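PDB 4UPK: phosphonate monoester hydrolase from Ruegeria pomeroyi, which is a member of the sulfatase family within the alkaline phosphatase clan, an alpha/beta protein with a central mixed beta-sheet. Local coordinates for residues Ser71-Tyr76 against Val384-Thr389. Numbering follows the deposited sequence.
Sequences SFRRHY and VVEAPT
The Arg73 guanidinium carries Val384 on one face, with CG1 3.6 Å above its plane and displaced toward the rim. Arg74 instead presents a guanidinium edge, where NH1 meets Pro388 CG at 3.6 Å. At the His75 ring edge, ND1 and Thr389 OG1 share a 2.9 Å hydrogen bond whose donor could be either; with chi1 at 62°, OG1 sits between the Thr389 backbone N and carbonyl carbon, while CG2 meets Phe72 CD2 at 3.8 Å. The Phe72 ring takes Val385 CG2 off-centre, a CH-pi contact 4.2 Å from the centroid.

The backbones run parallel: Val385 N donates to Ser71 O (2.7 Å; C=O...N angle 170°) and Val385 O accepts from Arg73 N (2.8 Å). Both segments turn a corner, at Arg73-Arg74 and at Ala387, and pairing resumes through Thr389 N, 3.0 Å from Arg74 O but 41° out of that carbonyl's plane, and Tyr76 N to Thr389 O. At the break a water accepts from Arg74 N, donates to Ala387 O and hydrogen-bonds Thr389 OG1, bridging the two corners.

Strand 70-76 lies between strands 384-386 and 388-390, its parallel partners, and antiparallel strand 372-375, where Phe72 and Leu372 share a backbone hydrogen bond, while Phe418 of helix 416-419 packs on Phe72 and Val385.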
ATOM      1  N   SER A  71     -23.314  22.805  27.459  1.00 21.21           N
ATOM      2  CA  SER A  71     -22.038  22.863  28.173  1.00 20.37           C
ATOM      3  C   SER A  71     -21.808  21.556  28.932  1.00 24.10           C
ATOM      4  O   SER A  71     -22.714  21.070  29.603  1.00 21.91           O
ATOM      5  CB  SER A  71     -22.022  24.027  29.161  1.00 22.83           C
ATOM      6  OG  SER A  71     -22.218  25.260  28.491  1.00 25.00           O
ATOM      7  N   PHE A  72     -20.585  21.003  28.827  1.00 20.95           N
ATOM      8  CA  PHE A  72     -20.174  19.754  29.453  1.00 19.75           C
ATOM      9  C   PHE A  72     -19.201  20.094  30.579  1.00 23.03           C
ATOM     10  O   PHE A  72     -18.055  20.491  30.325  1.00 22.67           O
ATOM     11  CB  PHE A  72     -19.574  18.796  28.395  1.00 20.87           C
ATOM     12  CG  PHE A  72     -20.570  18.348  27.340  1.00 21.74           C
ATOM     13  CD1 PHE A  72     -20.880  19.165  26.253  1.00 23.19           C
ATOM     14  CD2 PHE A  72     -21.204  17.118  27.439  1.00 23.06           C
ATOM     15  CE1 PHE A  72     -21.801  18.754  25.286  1.00 24.17           C
ATOM     16  CE2 PHE A  72     -22.138  16.710  26.473  1.00 26.76           C
ATOM     17  CZ  PHE A  72     -22.428  17.530  25.400  1.00 24.52           C
ATOM     18  N   ARG A  73     -19.684  19.972  31.828  1.00 18.67           N
ATOM     19  CA  ARG A  73     -18.945  20.336  33.047  1.00 18.16           C
ATOM     20  C   ARG A  73     -17.925  19.335  33.622  1.00 23.09           C
ATOM     21  O   ARG A  73     -17.090  19.738  34.455  1.00 22.38           O
ATOM     22  CB  ARG A  73     -19.905  20.839  34.144  1.00 15.35           C
ATOM     23  CG  ARG A  73     -20.654  22.094  33.730  1.00 24.98           C
ATOM     24  CD  ARG A  73     -19.888  23.406  33.939  1.00 32.12           C
ATOM     25  NE  ARG A  73     -20.462  24.492  33.134  1.00 26.56           N
ATOM     26  CZ  ARG A  73     -21.507  25.229  33.500  1.00 38.87           C
ATOM     27  NH1 ARG A  73     -22.100  25.020  34.668  1.00 33.57           N
ATOM     28  NH2 ARG A  73     -21.976  26.166  32.695  1.00 27.82           N
ATOM     29  N   ARG A  74     -17.993  18.045  33.203  1.00 18.67           N
ATOM     30  CA  ARG A  74     -17.076  17.012  33.695  1.00 18.45           C
ATOM     31  C   ARG A  74     -16.308  16.410  32.513  1.00 20.63           C
ATOM     32  O   ARG A  74     -16.223  15.191  32.373  1.00 21.09           O
ATOM     33  CB  ARG A  74     -17.854  15.947  34.504  1.00 20.89           C
ATOM     34  CG  ARG A  74     -17.109  15.474  35.743  1.00 37.04           C
ATOM     35  CD  ARG A  74     -18.014  14.750  36.725  1.00 48.69           C
ATOM     36  NE  ARG A  74     -17.345  14.490  38.007  1.00 59.45           N
ATOM     37  CZ  ARG A  74     -17.039  13.279  38.477  1.00 76.34           C
ATOM     38  NH1 ARG A  74     -17.347  12.189  37.780  1.00 67.27           N
ATOM     39  NH2 ARG A  74     -16.430  13.150  39.651  1.00 58.79           N
ATOM     40  N   HIS A  75     -15.751  17.292  31.658  1.00 15.64           N
ATOM     41  CA  HIS A  75     -15.021  16.936  30.447  1.00 14.55           C
ATOM     42  C   HIS A  75     -13.514  16.929  30.669  1.00 17.94           C
ATOM     43  O   HIS A  75     -12.932  17.928  31.102  1.00 15.45           O
ATOM     44  CB  HIS A  75     -15.410  17.856  29.284  1.00 15.36           C
ATOM     45  CG  HIS A  75     -14.904  17.391  27.959  1.00 18.56           C
ATOM     46  ND1 HIS A  75     -15.462  16.300  27.317  1.00 20.47           N
ATOM     47  CD2 HIS A  75     -13.889  17.867  27.206  1.00 20.21           C
ATOM     48  CE1 HIS A  75     -14.786  16.160  26.188  1.00 19.67           C
ATOM     49  NE2 HIS A  75     -13.825  17.072  26.080  1.00 19.84           N
ATOM     50  N   TYR A  76     -12.878  15.786  30.355  1.00 14.60           N
ATOM     51  CA  TYR A  76     -11.455  15.588  30.592  1.00 12.47           C
ATOM     52  C   TYR A  76     -10.713  15.090  29.387  1.00 15.60           C
ATOM     53  O   TYR A  76     -11.217  14.251  28.651  1.00 15.22           O
ATOM     54  CB  TYR A  76     -11.251  14.613  31.781  1.00 12.18           C
ATOM     55  CG  TYR A  76     -11.741  15.164  33.101  1.00 12.65           C
ATOM     56  CD1 TYR A  76     -13.086  15.087  33.458  1.00 14.87           C
ATOM     57  CD2 TYR A  76     -10.868  15.780  33.993  1.00 11.93           C
ATOM     58  CE1 TYR A  76     -13.566  15.697  34.620  1.00 11.57           C
ATOM     59  CE2 TYR A  76     -11.334  16.348  35.186  1.00 11.66           C
ATOM     60  CZ  TYR A  76     -12.686  16.297  35.492  1.00 16.23           C
ATOM     61  OH  TYR A  76     -13.182  16.832  36.662  1.00 23.36           O
ATOM     62  N   VAL A 384     -26.834  22.033  30.708  1.00 23.68           N
ATOM     63  CA  VAL A 384     -25.567  21.777  31.376  1.00 22.11           C
ATOM     64  C   VAL A 384     -25.462  20.276  31.681  1.00 22.76           C
ATOM     65  O   VAL A 384     -26.330  19.717  32.357  1.00 22.30           O
ATOM     66  CB  VAL A 384     -25.416  22.678  32.650  1.00 25.47           C
ATOM     67  CG1 VAL A 384     -24.206  22.278  33.498  1.00 23.88           C
ATOM     68  CG2 VAL A 384     -25.339  24.158  32.270  1.00 25.42           C
ATOM     69  N   VAL A 385     -24.395  19.644  31.182  1.00 16.68           N
ATOM     70  CA  VAL A 385     -24.104  18.222  31.374  1.00 15.71           C
ATOM     71  C   VAL A 385     -23.099  18.032  32.525  1.00 19.45           C
ATOM     72  O   VAL A 385     -22.043  18.669  32.541  1.00 18.76           O
ATOM     73  CB  VAL A 385     -23.657  17.540  30.043  1.00 18.30           C
ATOM     74  CG1 VAL A 385     -23.229  16.091  30.250  1.00 16.79           C
ATOM     75  CG2 VAL A 385     -24.756  17.616  28.981  1.00 18.78           C
ATOM     76  N   GLU A 386     -23.438  17.139  33.470  1.00 16.92           N
ATOM     77  CA  GLU A 386     -22.632  16.808  34.650  1.00 16.78           C
ATOM     78  C   GLU A 386     -21.980  15.417  34.572  1.00 22.26           C
ATOM     79  O   GLU A 386     -21.083  15.117  35.365  1.00 21.27           O
ATOM     80  CB  GLU A 386     -23.483  16.930  35.936  1.00 17.97           C
ATOM     81  CG  GLU A 386     -24.099  18.305  36.178  1.00 27.14           C
ATOM     82  CD  GLU A 386     -23.197  19.503  36.454  1.00 47.45           C
ATOM     83  OE1 GLU A 386     -21.985  19.311  36.703  1.00 34.92           O
ATOM     84  OE2 GLU A 386     -23.720  20.642  36.457  1.00 41.57           O
ATOM     85  N   ALA A 387     -22.438  14.566  33.627  1.00 20.08           N
ATOM     86  CA  ALA A 387     -21.899  13.216  33.416  1.00 19.94           C
ATOM     87  C   ALA A 387     -20.430  13.273  32.964  1.00 21.64           C
ATOM     88  O   ALA A 387     -20.072  14.226  32.277  1.00 21.54           O
ATOM     89  CB  ALA A 387     -22.726  12.486  32.367  1.00 21.17           C
ATOM     90  N   PRO A 388     -19.561  12.289  33.320  1.00 17.38           N
ATOM     91  CA  PRO A 388     -18.161  12.342  32.839  1.00 16.18           C
ATOM     92  C   PRO A 388     -18.076  12.140  31.326  1.00 21.07           C
ATOM     93  O   PRO A 388     -18.577  11.154  30.777  1.00 20.58           O
ATOM     94  CB  PRO A 388     -17.464  11.186  33.592  1.00 16.63           C
ATOM     95  CG  PRO A 388     -18.411  10.769  34.649  1.00 21.26           C
ATOM     96  CD  PRO A 388     -19.786  11.078  34.133  1.00 17.58           C
ATOM     97  N   THR A 389     -17.467  13.104  30.656  1.00 18.67           N
ATOM     98  CA  THR A 389     -17.248  13.063  29.210  1.00 17.73           C
ATOM     99  C   THR A 389     -15.752  13.099  28.969  1.00 18.34           C
ATOM    100  O   THR A 389     -14.996  13.572  29.820  1.00 15.00           O
ATOM    101  CB  THR A 389     -18.097  14.109  28.433  1.00 24.53           C
ATOM    102  OG1 THR A 389     -17.742  15.423  28.839  1.00 22.83           O
ATOM    103  CG2 THR A 389     -19.614  13.900  28.598  1.00 18.85           C
TER
HETATM  104  O   HOH W   1     -19.141  16.602  31.152  1.00 23.35           O